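Local coordinates for protein predicted aminoglycoside phosphotransferase (Brachybacterium faecium, PDB 5UXC) that probably transfers phosphate from a guanine nucleotide to the 2'-hydroxyl of macrolide antibiotics, conferring resistance, and binds azithromycin, at residues D46-L51 with Y92-G97; A155-L160 with A179-D184; L193-L198 with L214-A219. All coordinates share one frame; numbering follows the deposited sequence.

Contact 1. Residues D46-L51 with Y92-G97. With GDP (guanosine-5'-diphosphate), chain C.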
# COMPACT_ATOMS: atom_id res chain seq x y z
N ASP A 46 18.13 -9.54 12.59
CA ASP A 46 16.70 -9.46 12.79
C ASP A 46 15.95 -9.72 11.49
O ASP A 46 16.38 -9.31 10.40
CB ASP A 46 16.28 -8.08 13.34
CG ASP A 46 16.91 -7.78 14.66
OD1 ASP A 46 16.99 -8.71 15.47
OD2 ASP A 46 17.27 -6.62 14.91
N TRP A 47 14.80 -10.37 11.61
CA TRP A 47 14.10 -10.90 10.44
C TRP A 47 12.60 -10.62 10.51
O TRP A 47 12.01 -10.60 11.59
CB TRP A 47 14.29 -12.42 10.31
CG TRP A 47 15.69 -12.77 9.84
CD1 TRP A 47 16.84 -12.88 10.61
CD2 TRP A 47 16.10 -12.95 8.47
NE1 TRP A 47 17.92 -13.17 9.79
CE2 TRP A 47 17.48 -13.22 8.48
CE3 TRP A 47 15.40 -12.95 7.24
CZ2 TRP A 47 18.20 -13.49 7.31
CZ3 TRP A 47 16.10 -13.22 6.07
CH2 TRP A 47 17.51 -13.49 6.12
N VAL A 48 12.00 -10.41 9.34
CA VAL A 48 10.55 -10.39 9.19
C VAL A 48 10.12 -11.65 8.47
O VAL A 48 10.72 -12.01 7.44
CB VAL A 48 10.06 -9.15 8.40
CG1 VAL A 48 8.54 -9.14 8.31
CG2 VAL A 48 10.58 -7.89 9.01
N LEU A 49 9.14 -12.36 9.03
CA LEU A 49 8.54 -13.56 8.42
C LEU A 49 7.17 -13.19 7.85
O LEU A 49 6.37 -12.54 8.53
CB LEU A 49 8.37 -14.69 9.47
CG LEU A 49 9.61 -14.97 10.31
CD1 LEU A 49 9.32 -15.99 11.45
CD2 LEU A 49 10.77 -15.42 9.41
N ARG A 50 6.92 -13.52 6.58
CA ARG A 50 5.59 -13.41 5.98
C ARG A 50 5.05 -14.82 5.75
O ARG A 50 5.64 -15.60 4.99
CB ARG A 50 5.62 -12.65 4.66
CG ARG A 50 6.03 -11.24 4.76
CD ARG A 50 5.95 -10.62 3.37
NE ARG A 50 4.59 -10.36 2.94
CZ ARG A 50 3.83 -9.37 3.42
NH1 ARG A 50 2.61 -9.17 2.97
NH2 ARG A 50 4.31 -8.58 4.35
N LEU A 51 3.94 -15.13 6.39
CA LEU A 51 3.38 -16.47 6.31
C LEU A 51 2.09 -16.41 5.52
O LEU A 51 1.13 -15.75 5.95
CB LEU A 51 3.14 -17.03 7.71
CG LEU A 51 4.46 -16.99 8.45
CD1 LEU A 51 4.22 -16.95 9.94
CD2 LEU A 51 5.26 -18.22 8.06
N TYR A 92 12.61 -11.70 5.17
CA TYR A 92 13.52 -10.67 4.72
C TYR A 92 14.15 -10.04 5.94
O TYR A 92 13.52 -10.00 7.00
CB TYR A 92 12.86 -9.57 3.86
CG TYR A 92 11.64 -8.84 4.40
CD1 TYR A 92 10.34 -9.31 4.13
CD2 TYR A 92 11.78 -7.64 5.11
CE1 TYR A 92 9.19 -8.57 4.55
CE2 TYR A 92 10.67 -6.89 5.54
CZ TYR A 92 9.38 -7.37 5.23
OH TYR A 92 8.25 -6.64 5.61
N PRO A 93 15.39 -9.57 5.83
CA PRO A 93 16.00 -8.85 6.95
C PRO A 93 15.17 -7.63 7.33
O PRO A 93 14.65 -6.91 6.47
CB PRO A 93 17.37 -8.42 6.42
CG PRO A 93 17.69 -9.54 5.37
CD PRO A 93 16.35 -9.81 4.72
N LEU A 94 15.05 -7.44 8.64
CA LEU A 94 14.28 -6.31 9.18
C LEU A 94 14.88 -5.02 8.68
O LEU A 94 16.09 -4.77 8.81
CB LEU A 94 14.36 -6.36 10.72
CG LEU A 94 13.74 -5.06 11.31
CD1 LEU A 94 12.32 -5.40 11.56
CD2 LEU A 94 14.46 -4.65 12.60
N LEU A 95 13.93 -4.12 8.08
CA LEU A 95 14.40 -2.89 7.49
C LEU A 95 14.48 -1.82 8.59
O LEU A 95 13.70 -1.85 9.54
CB LEU A 95 13.43 -2.42 6.39
CG LEU A 95 13.42 -3.44 5.24
CD1 LEU A 95 12.26 -3.18 4.31
CD2 LEU A 95 14.74 -3.38 4.50
N PRO A 96 15.41 -0.88 8.45
CA PRO A 96 15.64 0.10 9.52
C PRO A 96 14.60 1.21 9.50
O PRO A 96 14.04 1.56 8.45
CB PRO A 96 17.01 0.67 9.17
CG PRO A 96 17.02 0.67 7.68
CD PRO A 96 16.29 -0.65 7.30
N GLY A 97 14.43 1.84 10.68
CA GLY A 97 13.47 2.93 10.87
C GLY A 97 12.23 2.46 11.61
O GLY A 97 12.06 1.28 11.93
PB GDP C . 0.58 -6.99 5.71
O1B GDP C . -0.07 -5.64 5.57
O2B GDP C . 0.33 -7.92 4.60
O3B GDP C . 0.04 -7.57 7.08
O3A GDP C . 2.18 -6.81 5.81
PA GDP C . 3.16 -5.57 5.94
O1A GDP C . 4.26 -5.90 4.98
O2A GDP C . 2.44 -4.25 5.75
O5' GDP C . 3.79 -5.61 7.39
C5' GDP C . 2.90 -5.43 8.50
C4' GDP C . 3.46 -4.43 9.46
O4' GDP C . 4.66 -4.95 10.01
C3' GDP C . 3.89 -3.12 8.78
O3' GDP C . 2.84 -2.14 8.59
C2' GDP C . 4.91 -2.60 9.75
O2' GDP C . 4.29 -2.10 10.96
C1' GDP C . 5.59 -3.91 10.21
N9 GDP C . 6.78 -4.24 9.37
C8 GDP C . 6.82 -5.03 8.28
N7 GDP C . 8.11 -5.11 7.82
C5 GDP C . 8.86 -4.33 8.62
C6 GDP C . 10.27 -3.92 8.74
O6 GDP C . 11.12 -4.37 7.95
N1 GDP C . 10.63 -3.11 9.77
C2 GDP C . 9.75 -2.64 10.68
N2 GDP C . 10.19 -1.84 11.66
N3 GDP C . 8.44 -2.94 10.63
C4 GDP C . 7.96 -3.75 9.63
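V48 and Y92 form a hydrogen-bonded antiparallel pair in the N-lobe sheet of the kinase-like fold, where strand 46-52 runs beside strand 90-93 just before the chain enters the hinge that holds the guanine of GDP. Their side chains lie next to each other on the nucleotide face, with V48 CB over one face of the Y92 ring, 3.8 Å from its centroid. With CG set between the backbone N and the carbonyl carbon (chi1 53°), the Y92 ring is laid against V48, and its OH donates to GDP N7 at 2.7 Å. W47 leaves the strand on the face opposite V48, and its indole runs alongside P93, whose CG sits above the six-membered ring at 4.2 Å from its centroid. Toward the azithromycin pocket, D46 CB lies 3.7 Å from L94 CB, while D46 OD1 is salt-bridged to R40. L94 CD1 reaches the other way and covers the base near GDP N1. R50 runs past the ring edge, its CD 4.0 Å from Y92 CE1; in the conformer described, NH1 hydrogen-bonds GDP O2B and NH2 GDP O3A. Beyond L94, the straight bond from L95 N to GDP O6 measures 2.8 Å.

Contact 2. Residues A155-L160 with A179-D184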
# COMPACT_ATOMS: atom_id res chain seq x y z
N ALA A 155 -11.95 1.88 -14.89
CA ALA A 155 -12.10 0.96 -13.75
C ALA A 155 -12.93 1.60 -12.64
O ALA A 155 -13.76 0.93 -12.01
CB ALA A 155 -10.73 0.54 -13.22
N TRP A 156 -12.72 2.89 -12.40
CA TRP A 156 -13.53 3.57 -11.39
C TRP A 156 -14.99 3.65 -11.83
O TRP A 156 -15.91 3.50 -11.02
CB TRP A 156 -12.96 4.97 -11.15
CG TRP A 156 -11.79 5.02 -10.23
CD1 TRP A 156 -10.45 5.17 -10.58
CD2 TRP A 156 -11.83 5.00 -8.79
NE1 TRP A 156 -9.68 5.21 -9.44
CE2 TRP A 156 -10.50 5.10 -8.34
CE3 TRP A 156 -12.88 4.87 -7.85
CZ2 TRP A 156 -10.16 5.12 -6.99
CZ3 TRP A 156 -12.56 4.88 -6.52
CH2 TRP A 156 -11.20 5.00 -6.09
N ARG A 157 -15.24 3.92 -13.11
CA ARG A 157 -16.60 3.99 -13.62
C ARG A 157 -17.29 2.64 -13.48
O ARG A 157 -18.46 2.56 -13.08
CB ARG A 157 -16.54 4.41 -15.10
CG ARG A 157 -17.72 5.13 -15.62
CD ARG A 157 -17.34 5.69 -17.00
NE ARG A 157 -16.92 7.10 -16.94
CZ ARG A 157 -15.86 7.63 -17.52
NH1 ARG A 157 -15.01 6.90 -18.26
NH2 ARG A 157 -15.70 8.95 -17.45
N GLN A 158 -16.55 1.56 -13.78
CA GLN A 158 -17.09 0.21 -13.63
C GLN A 158 -17.34 -0.13 -12.17
O GLN A 158 -18.32 -0.82 -11.84
CB GLN A 158 -16.13 -0.82 -14.25
CG GLN A 158 -16.17 -0.77 -15.80
CD GLN A 158 -15.03 -1.56 -16.44
OE1 GLN A 158 -14.16 -2.07 -15.74
NE2 GLN A 158 -15.02 -1.62 -17.77
N ASP A 159 -16.44 0.31 -11.28
CA ASP A 159 -16.64 0.02 -9.85
C ASP A 159 -17.88 0.74 -9.31
O ASP A 159 -18.66 0.16 -8.53
CB ASP A 159 -15.39 0.41 -9.07
CG ASP A 159 -14.20 -0.56 -9.29
OD1 ASP A 159 -14.37 -1.68 -9.79
OD2 ASP A 159 -13.07 -0.17 -8.96
N LEU A 160 -18.11 2.01 -9.70
CA LEU A 160 -19.33 2.68 -9.27
C LEU A 160 -20.56 1.91 -9.73
O LEU A 160 -21.56 1.81 -9.00
CB LEU A 160 -19.37 4.12 -9.81
CG LEU A 160 -20.68 4.89 -9.63
CD1 LEU A 160 -21.05 4.92 -8.13
CD2 LEU A 160 -20.43 6.32 -10.13
N ALA A 179 -19.73 13.40 -10.83
CA ALA A 179 -19.12 14.65 -11.25
C ALA A 179 -17.61 14.54 -11.34
O ALA A 179 -16.99 15.13 -12.23
CB ALA A 179 -19.50 15.77 -10.29
N TRP A 180 -17.02 13.81 -10.38
CA TRP A 180 -15.57 13.52 -10.41
C TRP A 180 -15.17 12.72 -11.65
O TRP A 180 -14.24 13.10 -12.38
CB TRP A 180 -15.21 12.74 -9.15
CG TRP A 180 -13.80 12.18 -9.10
CD1 TRP A 180 -12.64 12.81 -9.38
CD2 TRP A 180 -13.44 10.87 -8.62
NE1 TRP A 180 -11.56 11.95 -9.17
CE2 TRP A 180 -12.05 10.77 -8.68
CE3 TRP A 180 -14.19 9.79 -8.14
CZ2 TRP A 180 -11.37 9.61 -8.31
CZ3 TRP A 180 -13.52 8.64 -7.79
CH2 TRP A 180 -12.12 8.57 -7.87
N LEU A 181 -15.89 11.63 -11.94
CA LEU A 181 -15.60 10.84 -13.14
C LEU A 181 -15.72 11.66 -14.40
O LEU A 181 -15.00 11.43 -15.38
CB LEU A 181 -16.57 9.63 -13.21
CG LEU A 181 -16.27 8.54 -12.21
CD1 LEU A 181 -17.41 7.59 -12.06
CD2 LEU A 181 -15.02 7.82 -12.73
N ALA A 182 -16.63 12.62 -14.40
CA ALA A 182 -16.86 13.40 -15.60
C ALA A 182 -15.80 14.47 -15.83
O ALA A 182 -15.70 14.97 -16.95
CB ALA A 182 -18.24 14.10 -15.51
N ASP A 183 -15.03 14.86 -14.80
CA ASP A 183 -14.18 16.08 -14.85
C ASP A 183 -12.79 15.73 -15.39
O ASP A 183 -11.94 15.25 -14.64
CB ASP A 183 -14.04 16.72 -13.46
CG ASP A 183 -13.34 18.06 -13.51
OD1 ASP A 183 -12.76 18.41 -14.57
OD2 ASP A 183 -13.48 18.82 -12.51
N ASP A 184 -12.52 16.06 -16.66
CA ASP A 184 -11.21 15.70 -17.24
C ASP A 184 -10.04 16.29 -16.46
O ASP A 184 -8.93 15.71 -16.46
CB ASP A 184 -11.09 16.23 -18.66
CG ASP A 184 -11.84 15.39 -19.69
OD1 ASP A 184 -12.38 14.31 -19.40
OD2 ASP A 184 -11.90 15.88 -20.86
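L181 is the main bump of this interface: it projects from helix 171-182 into a hollow on helix 149-166 bounded by W156, R157 and L160. Its two methyl groups divide the hollow between them. CD2 settles at the W156 end, 3.9 Å from W156 CB, whereas CD1 points the other way and meets L160 CD2 at 3.8 Å. The floor beneath the fork is the backbone of R157, with L181 CD1 4.0 Å from R157 CA. L181 therefore gives up more surface to the contact than any other residue of the two segments.

Next to this leucine a second projection comes from the same helix. W180 has CG anti to its own N (chi1 172°), which carries the indole out beside L181 and presents the rim of its six-membered ring to W156. W180 CH2 stands 3.6 Å above the W156 plane, over the middle of the ring, and the two planes meet at 69°, a T-shaped pair in which W156 offers the face and W180 the edge. The far side of the W180 indole is fixed by its NE1, which is hydrogen-bonded to H261, and W187 stacks on the ring as well, so the projecting edge has little freedom to turn. R157 borders the hollow on the more exposed side, its long chain bending toward the L181 carbonyl, whose oxygen is hydrogen-bonded to R153.

Apolar fit, rather than polar pairing, thus dominates between the segments, which bury 287 Å² together. Far from the nucleotide and macrolide sites, it closes a hairpin of two consecutive, antiparallel helices in the largely helical C-terminal lobe of the aminoglycoside phosphotransferase fold.

Contact 3. Residues L193-L198 with L214-A219; sequences LTHGEL and LDWTTA. With MG (magnesium ion), chain B; GDP (guanosine-5'-diphosphate), chain C.
H195 and A219 bring the two backbones to within 4.4 Å between their CA atoms, where the loop leaving strand 192-194 passes the type I turn W216-A219. These loops belong to the active-site cleft of the kinase-like fold: the HGE sequence lies where related kinases carry their HxD catalytic-loop motif, and D215 follows in the metal-binding loop.

The imidazole of H195 is held at both nitrogens. ND1 accepts a hydrogen bond from E197 N at 3.0 Å, and NE2 donates to L214 O at 2.9 Å in a nearly straight bond of 170°; both partners lie close to the ring plane, so flipping or tilting of the ring is resisted. With CG anti to the backbone N (chi1 176°), H195 turns its CD2 edge down onto W216. That atom stands 3.4 Å above the indole, over its centre, in an edge-to-face pair with planes 65° apart. L198 CD1 covers a face of the imidazole, while L67, L68 and L71 of helix 58-71 pack on W216.

The backbone of H195 is gripped as well. T218 OG1 donates to H195 O at 2.8 Å, approaching a little out of the carbonyl plane, and D227 receives the N-H groups of H195 and G196 through its two carboxylate oxygens. A water donates to both T194 OG1 and T218 O, joining the loops a second time.

At the cleft end, L214 CD1 and CD2 pack against one face of the guanine of GDP. D215 OD2 binds the magnesium ion at 2.1 Å, together with H202, oxygens of both phosphates of GDP and two waters; the oxygen of one of those waters is 3.0 Å from E197 OE2, to which it donates a hydrogen bond.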
# COMPACT_ATOMS: atom_id res chain seq x y z
N LEU A 193 4.51 3.27 -12.73
CA LEU A 193 4.53 2.28 -11.66
C LEU A 193 4.17 2.93 -10.33
O LEU A 193 4.79 3.93 -9.92
CB LEU A 193 5.94 1.67 -11.59
CG LEU A 193 6.15 0.75 -10.38
CD1 LEU A 193 5.29 -0.50 -10.45
CD2 LEU A 193 7.64 0.38 -10.30
N THR A 194 3.18 2.34 -9.64
CA THR A 194 2.71 2.84 -8.36
C THR A 194 2.81 1.77 -7.29
O THR A 194 2.77 0.56 -7.56
CB THR A 194 1.25 3.31 -8.40
OG1 THR A 194 0.41 2.18 -8.75
CG2 THR A 194 1.02 4.46 -9.48
N HIS A 195 2.86 2.25 -6.04
CA HIS A 195 2.87 1.35 -4.89
C HIS A 195 1.47 0.84 -4.59
O HIS A 195 1.25 -0.36 -4.41
CB HIS A 195 3.49 2.07 -3.70
CG HIS A 195 3.48 1.27 -2.43
ND1 HIS A 195 2.33 1.08 -1.67
CD2 HIS A 195 4.47 0.59 -1.79
CE1 HIS A 195 2.63 0.35 -0.60
NE2 HIS A 195 3.93 0.05 -0.65
N GLY A 196 0.49 1.75 -4.53
CA GLY A 196 -0.91 1.37 -4.40
C GLY A 196 -1.47 1.39 -3.00
O GLY A 196 -2.70 1.45 -2.82
N GLU A 197 -0.62 1.40 -2.00
CA GLU A 197 -1.11 1.53 -0.63
C GLU A 197 -0.09 2.32 0.16
O GLU A 197 0.38 1.90 1.23
CB GLU A 197 -1.39 0.16 -0.02
CG GLU A 197 -2.35 0.25 1.14
CD GLU A 197 -2.98 -1.06 1.45
OE1 GLU A 197 -3.71 -1.62 0.59
OE2 GLU A 197 -2.71 -1.56 2.56
N LEU A 198 0.28 3.50 -0.38
CA LEU A 198 1.40 4.27 0.17
C LEU A 198 0.83 5.24 1.20
O LEU A 198 0.23 6.26 0.84
CB LEU A 198 2.15 5.02 -0.92
CG LEU A 198 3.48 5.58 -0.40
CD1 LEU A 198 4.45 4.42 0.05
CD2 LEU A 198 4.16 6.32 -1.46
N LEU A 214 7.52 -0.47 2.67
CA LEU A 214 7.08 -1.85 2.90
C LEU A 214 5.90 -2.19 2.01
O LEU A 214 5.20 -1.31 1.52
CB LEU A 214 6.63 -2.05 4.37
CG LEU A 214 7.60 -1.54 5.41
CD1 LEU A 214 6.97 -1.63 6.82
CD2 LEU A 214 8.94 -2.34 5.32
N ASP A 215 5.66 -3.50 1.85
CA ASP A 215 4.34 -4.07 1.47
C ASP A 215 3.93 -3.69 0.06
O ASP A 215 3.03 -2.84 -0.16
CB ASP A 215 3.24 -3.66 2.48
CG ASP A 215 1.93 -4.48 2.32
OD1 ASP A 215 2.02 -5.53 1.70
OD2 ASP A 215 0.86 -4.19 2.92
N TRP A 216 4.53 -4.40 -0.89
CA TRP A 216 4.39 -4.04 -2.30
C TRP A 216 3.35 -4.89 -3.02
O TRP A 216 3.36 -4.94 -4.25
CB TRP A 216 5.77 -4.14 -2.98
CG TRP A 216 6.65 -3.01 -2.51
CD1 TRP A 216 7.40 -2.98 -1.37
CD2 TRP A 216 6.84 -1.76 -3.16
NE1 TRP A 216 8.06 -1.76 -1.27
CE2 TRP A 216 7.76 -1.00 -2.37
CE3 TRP A 216 6.31 -1.18 -4.33
CZ2 TRP A 216 8.15 0.32 -2.70
CZ3 TRP A 216 6.73 0.14 -4.69
CH2 TRP A 216 7.66 0.85 -3.88
N THR A 217 2.45 -5.54 -2.29
CA THR A 217 1.51 -6.45 -2.94
C THR A 217 0.59 -5.73 -3.90
O THR A 217 0.13 -6.35 -4.87
CB THR A 217 0.70 -7.21 -1.90
OG1 THR A 217 1.61 -7.71 -0.90
CG2 THR A 217 -0.06 -8.39 -2.54
N THR A 218 0.30 -4.44 -3.66
CA THR A 218 -0.66 -3.70 -4.48
C THR A 218 -0.02 -2.98 -5.67
O THR A 218 -0.71 -2.23 -6.39
CB THR A 218 -1.48 -2.71 -3.60
OG1 THR A 218 -0.59 -1.81 -2.94
CG2 THR A 218 -2.23 -3.45 -2.54
N ALA A 219 1.26 -3.21 -5.93
CA ALA A 219 1.98 -2.45 -6.95
C ALA A 219 1.39 -2.75 -8.31
O ALA A 219 0.98 -3.88 -8.60
CB ALA A 219 3.50 -2.83 -6.94
MG MG B . 0.67 -3.66 4.97
PB GDP C . 0.58 -6.99 5.71
O1B GDP C . -0.07 -5.64 5.57
O2B GDP C . 0.33 -7.92 4.60
O3B GDP C . 0.04 -7.57 7.08
O3A GDP C . 2.18 -6.81 5.81
PA GDP C . 3.16 -5.57 5.94
O1A GDP C . 4.26 -5.90 4.98
O2A GDP C . 2.44 -4.25 5.75
O5' GDP C . 3.79 -5.61 7.39
C5' GDP C . 2.90 -5.43 8.50
C4' GDP C . 3.46 -4.43 9.46
O4' GDP C . 4.66 -4.95 10.01
C3' GDP C . 3.89 -3.12 8.78
O3' GDP C . 2.84 -2.14 8.59
C2' GDP C . 4.91 -2.60 9.75
O2' GDP C . 4.29 -2.10 10.96
C1' GDP C . 5.59 -3.91 10.21
N9 GDP C . 6.78 -4.24 9.37
C8 GDP C . 6.82 -5.03 8.28
N7 GDP C . 8.11 -5.11 7.82
C5 GDP C . 8.86 -4.33 8.62
C6 GDP C . 10.27 -3.92 8.74
O6 GDP C . 11.12 -4.37 7.95
N1 GDP C . 10.63 -3.11 9.77
C2 GDP C . 9.75 -2.64 10.68
N2 GDP C . 10.19 -1.84 11.66
N3 GDP C . 8.44 -2.94 10.63
C4 GDP C . 7.96 -3.75 9.63
O HOH W 1 -1.07 0.30 -7.34
O HOH W 2 -1.30 -3.45 4.34
O HOH W 3 0.23 -3.06 7.02

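Contacts 1, 2 and 3 follow one another along the chain without overlap, all within the phosphotransferase fold. Contact 1 belongs to the five-stranded N-lobe sheet and the hinge, and contact 3 to the C-lobe loops that face the nucleotide cleft, their centres 17 Å apart. They touch across the nucleotide, where L95 CD1 packs 3.6 Å from L214 CD2, so that base and phosphates are held from both lobes. Contact 2 lies on the far side of the chain's centre, 39 Å from contact 1 and 22 Å from contact 3 between centres. Helix 171-182 of contact 2 is the element before strand 192-194 of contact 3 in the chain, connecting the peripheral helical packing to the active-site loops in sequence though not by touch.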